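Local coordinates for SusD family protein (Bacteroides uniformis, PDB 7KV1) that binds glycans at the cell surface as a SusD-family protein of a gut bacterium, probably capturing beta-glucans for uptake, at residues 316-321 / 375-380; 325-330 / 383-388. All coordinates share one frame; numbering follows the deposited sequence.

Leaving helix 312-315, the chain enters the long loop that runs to helix 341-345 and there lays down 316-321 and then 325-330. It passes through helices 341-345 and 353-357 and strand 358-360 before strand 376-378 returns to 316-321, closing contact 1. A few residues later 383-388 meets 325-330 and closes contact 2. The two closures cross rather than nest, with their centres about 12 Å apart, so the same two lengths of chain are fastened together twice. Between the contacts, Phe-321 packs on Trp-327 and Ser-317 on Pro-383. Together they tie the loop after helix 312-315 to the two-stranded sheet of 358-360 and 376-378 and to the loop that follows it.

Contact 1: residues 316-321 / 375-380; sequences ISPNSF and HIWLQK
Pro-318 lies over one face of the Trp-377 indole. Its CD stands 3.8 Å from the centroid of the five-membered ring, only 6° off the normal, a CH-pi interaction in which a C-H on the carbon bonded to the proline's own nitrogen meets the pi cloud. CB reaches further along the same indole, 3.8 Å from Trp-377 CZ2. Trp-377 presents this face because its CG lies anti to the carbonyl carbon (chi1 -55°) while chi2 of 94° turns the ring broadside to the proline. A rigid proline suits the place: it offers a compact aliphatic surface and has no N-H to satisfy beneath the ring.

Beside the aromatic contact, Ile-316 and Leu-378 meet through their ends, CD1 of Ile-316 resting 3.9 Å from CD2 of Leu-378. Ile-316 holds CG1 between its backbone N and carbonyl carbon, and an extended chi2 carries CD1 out to the leucine. These branched aliphatic ends pack together beside the waters of this buried site.

The backbones are joined through water. The carbonyl of Ile-316 accepts from two molecules: water 1, at 2.8 Å from Ile-316 O, in turn accepts from Leu-378 N, while water 2 also donates to Leu-378 O. The waters thus satisfy buried polar groups where the chains stand too far apart to pair directly.

The polar edge of the indole is held elsewhere, NE1 bonding to Tyr-367 OH. Strand 376-378 pairs antiparallel with strand 358-360, whose Trp-359 also touches Pro-318. The contact therefore joins the loop after helix 312-315 to this small sheet, and helix 71-76 packs against both segments, with Ile-73 against Ile-316 and Asn-72 against Leu-378.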
# COMPACT_ATOMS: atom_id res chain seq x y z
N ILE A 316 3.01 10.16 12.71
CA ILE A 316 3.05 11.15 11.58
C ILE A 316 2.38 12.48 11.96
O ILE A 316 1.93 13.24 11.05
CB ILE A 316 2.45 10.53 10.31
CG1 ILE A 316 0.94 10.32 10.46
CG2 ILE A 316 3.19 9.26 9.97
CD1 ILE A 316 0.27 9.86 9.19
N SER A 317 2.37 12.79 13.26
CA SER A 317 1.82 14.04 13.83
C SER A 317 2.93 14.84 14.51
O SER A 317 3.98 14.33 14.90
CB SER A 317 0.67 13.72 14.78
OG SER A 317 1.05 12.75 15.75
N PRO A 318 2.73 16.16 14.67
CA PRO A 318 3.72 17.00 15.34
C PRO A 318 3.86 16.68 16.83
O PRO A 318 2.91 16.28 17.47
CB PRO A 318 3.19 18.42 15.09
CG PRO A 318 1.70 18.23 14.88
CD PRO A 318 1.55 16.90 14.19
N ASN A 319 5.07 16.90 17.32
CA ASN A 319 5.52 16.67 18.70
C ASN A 319 5.17 17.85 19.62
O ASN A 319 5.32 19.00 19.18
CB ASN A 319 7.03 16.46 18.72
CG ASN A 319 7.52 16.00 20.08
OD1 ASN A 319 8.02 16.81 20.85
ND2 ASN A 319 7.36 14.73 20.36
N SER A 320 4.77 17.56 20.86
CA SER A 320 4.45 18.56 21.92
C SER A 320 3.47 19.58 21.35
O SER A 320 3.71 20.80 21.47
CB SER A 320 5.71 19.24 22.45
OG SER A 320 6.73 18.28 22.77
N PHE A 321 2.46 19.09 20.64
CA PHE A 321 1.48 19.95 19.95
C PHE A 321 0.66 20.69 21.01
O PHE A 321 0.11 20.04 21.88
CB PHE A 321 0.58 19.07 19.07
CG PHE A 321 -0.41 19.81 18.20
CD1 PHE A 321 0.01 20.72 17.25
CD2 PHE A 321 -1.77 19.56 18.31
CE1 PHE A 321 -0.91 21.37 16.43
CE2 PHE A 321 -2.69 20.24 17.52
CZ PHE A 321 -2.25 21.13 16.56
N HIS A 375 5.75 22.22 8.97
CA HIS A 375 4.42 22.65 9.50
C HIS A 375 3.32 22.11 8.59
O HIS A 375 2.18 22.62 8.68
CB HIS A 375 4.33 24.19 9.65
CG HIS A 375 4.63 24.65 11.03
ND1 HIS A 375 5.77 24.24 11.71
CD2 HIS A 375 3.93 25.44 11.90
CE1 HIS A 375 5.76 24.76 12.93
NE2 HIS A 375 4.66 25.50 13.07
N ILE A 376 3.63 21.09 7.76
CA ILE A 376 2.59 20.37 6.97
C ILE A 376 2.70 18.89 7.30
O ILE A 376 3.83 18.39 7.36
CB ILE A 376 2.69 20.59 5.45
CG1 ILE A 376 2.93 22.05 5.09
CG2 ILE A 376 1.47 20.02 4.75
CD1 ILE A 376 3.23 22.25 3.64
N TRP A 377 1.54 18.25 7.46
CA TRP A 377 1.40 16.84 7.85
C TRP A 377 0.32 16.21 6.99
O TRP A 377 -0.44 16.95 6.33
CB TRP A 377 1.08 16.75 9.34
CG TRP A 377 2.06 17.46 10.21
CD1 TRP A 377 1.98 18.74 10.70
CD2 TRP A 377 3.34 16.96 10.64
NE1 TRP A 377 3.12 19.05 11.40
CE2 TRP A 377 3.96 17.97 11.41
CE3 TRP A 377 4.03 15.76 10.44
CZ2 TRP A 377 5.22 17.80 11.98
CZ3 TRP A 377 5.26 15.59 11.02
CH2 TRP A 377 5.86 16.59 11.78
N LEU A 378 0.23 14.88 7.04
CA LEU A 378 -0.82 14.13 6.29
C LEU A 378 -2.14 14.23 7.06
O LEU A 378 -2.24 13.71 8.19
CB LEU A 378 -0.36 12.67 6.11
CG LEU A 378 -1.32 11.74 5.39
CD1 LEU A 378 -1.53 12.17 3.95
CD2 LEU A 378 -0.82 10.30 5.45
N GLN A 379 -3.14 14.85 6.45
CA GLN A 379 -4.50 14.98 7.02
C GLN A 379 -5.23 13.63 7.02
O GLN A 379 -6.05 13.40 7.89
CB GLN A 379 -5.23 16.08 6.24
CG GLN A 379 -6.70 16.19 6.61
CD GLN A 379 -6.91 16.88 7.94
OE1 GLN A 379 -6.15 17.77 8.32
NE2 GLN A 379 -7.96 16.47 8.63
N LYS A 380 -4.97 12.75 6.05
CA LYS A 380 -5.81 11.56 5.81
C LYS A 380 -5.83 10.67 7.06
O LYS A 380 -6.88 10.00 7.29
CB LYS A 380 -5.30 10.78 4.60
CG LYS A 380 -5.57 11.48 3.27
CD LYS A 380 -5.10 10.68 2.07
CE LYS A 380 -5.39 11.39 0.76
NZ LYS A 380 -4.61 10.77 -0.34
O HOH W 1 2.31 13.31 8.32
O HOH W 2 -0.88 13.72 10.75

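Contact 2: residues 325-330 / 383-388; sequences DGWSKG and PYDKNF
Asp-385 grips the loop at Gly-326 and Ser-328 with both its backbone and its carboxylate. Asp-385 N donates to Gly-326 O over 2.7 Å, nearly in line with the carbonyl. From the other end of the residue, OD1 accepts Ser-328 N at 3.1 Å in an almost straight bond (175°), met on the syn side, and Ser-328 OG donates to Asp-385 OD2 at 2.7 Å from above the carboxylate plane. Aspartate suits the site because its short side chain, with CG anti to the carbonyl carbon (chi1 -62°), brings both oxygens to one serine.

Next to this grip, Pro-383 lies over the Trp-327 indole. Its CG sits 3.5 Å from the centroid of the six-membered ring, 9° off the normal, as a CH-pi contact, while Phe-388 CZ approaches the indole edge at 4.2 Å from Trp-327 NE1. That nitrogen donates its hydrogen to Tyr-399 OH. Replacing Trp-327 with an alanine would probably leave Pro-383 without its aromatic face and Tyr-399 OH without the indole N-H it accepts. Glycine is called for at 326, since a beta-carbon there would collide with the Tyr-384 ring.

Further out, Tyr-399 also stacks on Phe-388, and Tyr-384 is steadied by Gln-379 at its hydroxyl. A short 3-10 segment, 385-387, begins at Asp-385, with Asn-387 N bonding back to Tyr-384 O, which is consistent with the Asp-385 amide facing the loop. Water 3 carries the link from Gly-326 O to Lys-386 N.

Chemically, a charged carboxylate is met by a neutral N-H and a hydroxyl beside a tight aromatic-proline layer. These donors would probably spread some of its negative charge and hold its rotation, fixing two loops through directional bonds with apolar packing alongside.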
# COMPACT_ATOMS: atom_id res chain seq x y z
N ASP A 325 -8.89 21.92 18.00
CA ASP A 325 -10.27 21.56 18.43
C ASP A 325 -10.41 20.03 18.55
O ASP A 325 -11.08 19.57 19.49
CB ASP A 325 -11.33 22.15 17.48
CG ASP A 325 -11.31 23.67 17.40
OD1 ASP A 325 -10.62 24.30 18.23
OD2 ASP A 325 -12.00 24.22 16.50
N GLY A 326 -9.79 19.27 17.64
CA GLY A 326 -9.99 17.81 17.51
C GLY A 326 -8.94 16.99 18.23
O GLY A 326 -9.19 15.77 18.43
N TRP A 327 -7.81 17.58 18.62
CA TRP A 327 -6.71 16.83 19.28
C TRP A 327 -6.13 17.64 20.44
O TRP A 327 -5.58 18.72 20.19
CB TRP A 327 -5.65 16.45 18.25
CG TRP A 327 -4.68 15.38 18.66
CD1 TRP A 327 -4.95 14.19 19.27
CD2 TRP A 327 -3.27 15.38 18.40
NE1 TRP A 327 -3.79 13.47 19.44
CE2 TRP A 327 -2.75 14.19 18.91
CE3 TRP A 327 -2.40 16.31 17.81
CZ2 TRP A 327 -1.41 13.88 18.80
CZ3 TRP A 327 -1.07 16.00 17.72
CH2 TRP A 327 -0.59 14.80 18.20
N SER A 328 -6.20 17.08 21.65
CA SER A 328 -5.82 17.77 22.92
C SER A 328 -4.30 17.88 23.07
O SER A 328 -3.55 16.97 22.61
CB SER A 328 -6.41 17.04 24.09
OG SER A 328 -7.83 17.06 24.00
N LYS A 329 -3.87 18.93 23.78
CA LYS A 329 -2.50 19.06 24.33
C LYS A 329 -2.20 17.78 25.14
O LYS A 329 -3.16 17.19 25.65
CB LYS A 329 -2.42 20.34 25.17
CG LYS A 329 -1.01 20.83 25.41
CD LYS A 329 -0.89 22.09 26.25
CE LYS A 329 0.48 22.72 26.09
NZ LYS A 329 0.92 23.38 27.34
N GLY A 330 -0.92 17.37 25.21
CA GLY A 330 -0.41 16.26 26.03
C GLY A 330 -0.53 14.91 25.36
O GLY A 330 -0.36 13.87 26.06
N PRO A 383 -4.15 12.41 13.84
CA PRO A 383 -4.76 12.02 15.10
C PRO A 383 -5.90 12.99 15.46
O PRO A 383 -5.74 14.20 15.22
CB PRO A 383 -3.62 12.12 16.12
CG PRO A 383 -2.71 13.18 15.53
CD PRO A 383 -2.82 13.01 14.02
N TYR A 384 -6.96 12.41 16.01
CA TYR A 384 -8.13 13.09 16.65
C TYR A 384 -8.46 12.39 17.97
O TYR A 384 -8.50 11.16 17.97
CB TYR A 384 -9.36 12.98 15.75
CG TYR A 384 -9.32 13.93 14.58
CD1 TYR A 384 -9.35 15.29 14.78
CD2 TYR A 384 -9.22 13.46 13.29
CE1 TYR A 384 -9.31 16.17 13.73
CE2 TYR A 384 -9.18 14.33 12.22
CZ TYR A 384 -9.22 15.68 12.44
OH TYR A 384 -9.16 16.55 11.41
N ASP A 385 -8.81 13.15 19.03
CA ASP A 385 -9.23 12.55 20.34
C ASP A 385 -10.36 11.55 20.12
O ASP A 385 -10.28 10.42 20.63
CB ASP A 385 -9.67 13.60 21.37
CG ASP A 385 -8.57 14.58 21.74
OD1 ASP A 385 -7.40 14.18 21.76
OD2 ASP A 385 -8.90 15.74 21.96
N LYS A 386 -11.37 11.91 19.34
CA LYS A 386 -12.54 11.03 19.11
C LYS A 386 -12.12 9.66 18.54
O LYS A 386 -12.96 8.77 18.60
CB LYS A 386 -13.53 11.73 18.17
CG LYS A 386 -13.00 12.00 16.77
CD LYS A 386 -14.05 12.49 15.81
CE LYS A 386 -13.74 12.16 14.37
NZ LYS A 386 -13.91 10.71 14.13
N ASN A 387 -10.89 9.49 18.02
CA ASN A 387 -10.44 8.25 17.33
C ASN A 387 -9.53 7.39 18.23
O ASN A 387 -9.08 6.33 17.76
CB ASN A 387 -9.71 8.58 16.01
CG ASN A 387 -10.60 9.15 14.92
OD1 ASN A 387 -11.80 8.86 14.85
ND2 ASN A 387 -10.03 9.96 14.05
N PHE A 388 -9.28 7.76 19.49
CA PHE A 388 -8.43 6.99 20.44
C PHE A 388 -9.02 5.62 20.78
O PHE A 388 -10.19 5.60 21.19
CB PHE A 388 -8.34 7.67 21.80
CG PHE A 388 -7.33 8.78 21.90
CD1 PHE A 388 -6.02 8.59 21.49
CD2 PHE A 388 -7.67 9.98 22.51
CE1 PHE A 388 -5.09 9.59 21.63
CE2 PHE A 388 -6.73 10.99 22.65
CZ PHE A 388 -5.45 10.79 22.21
O HOH W 3 -11.56 14.81 18.26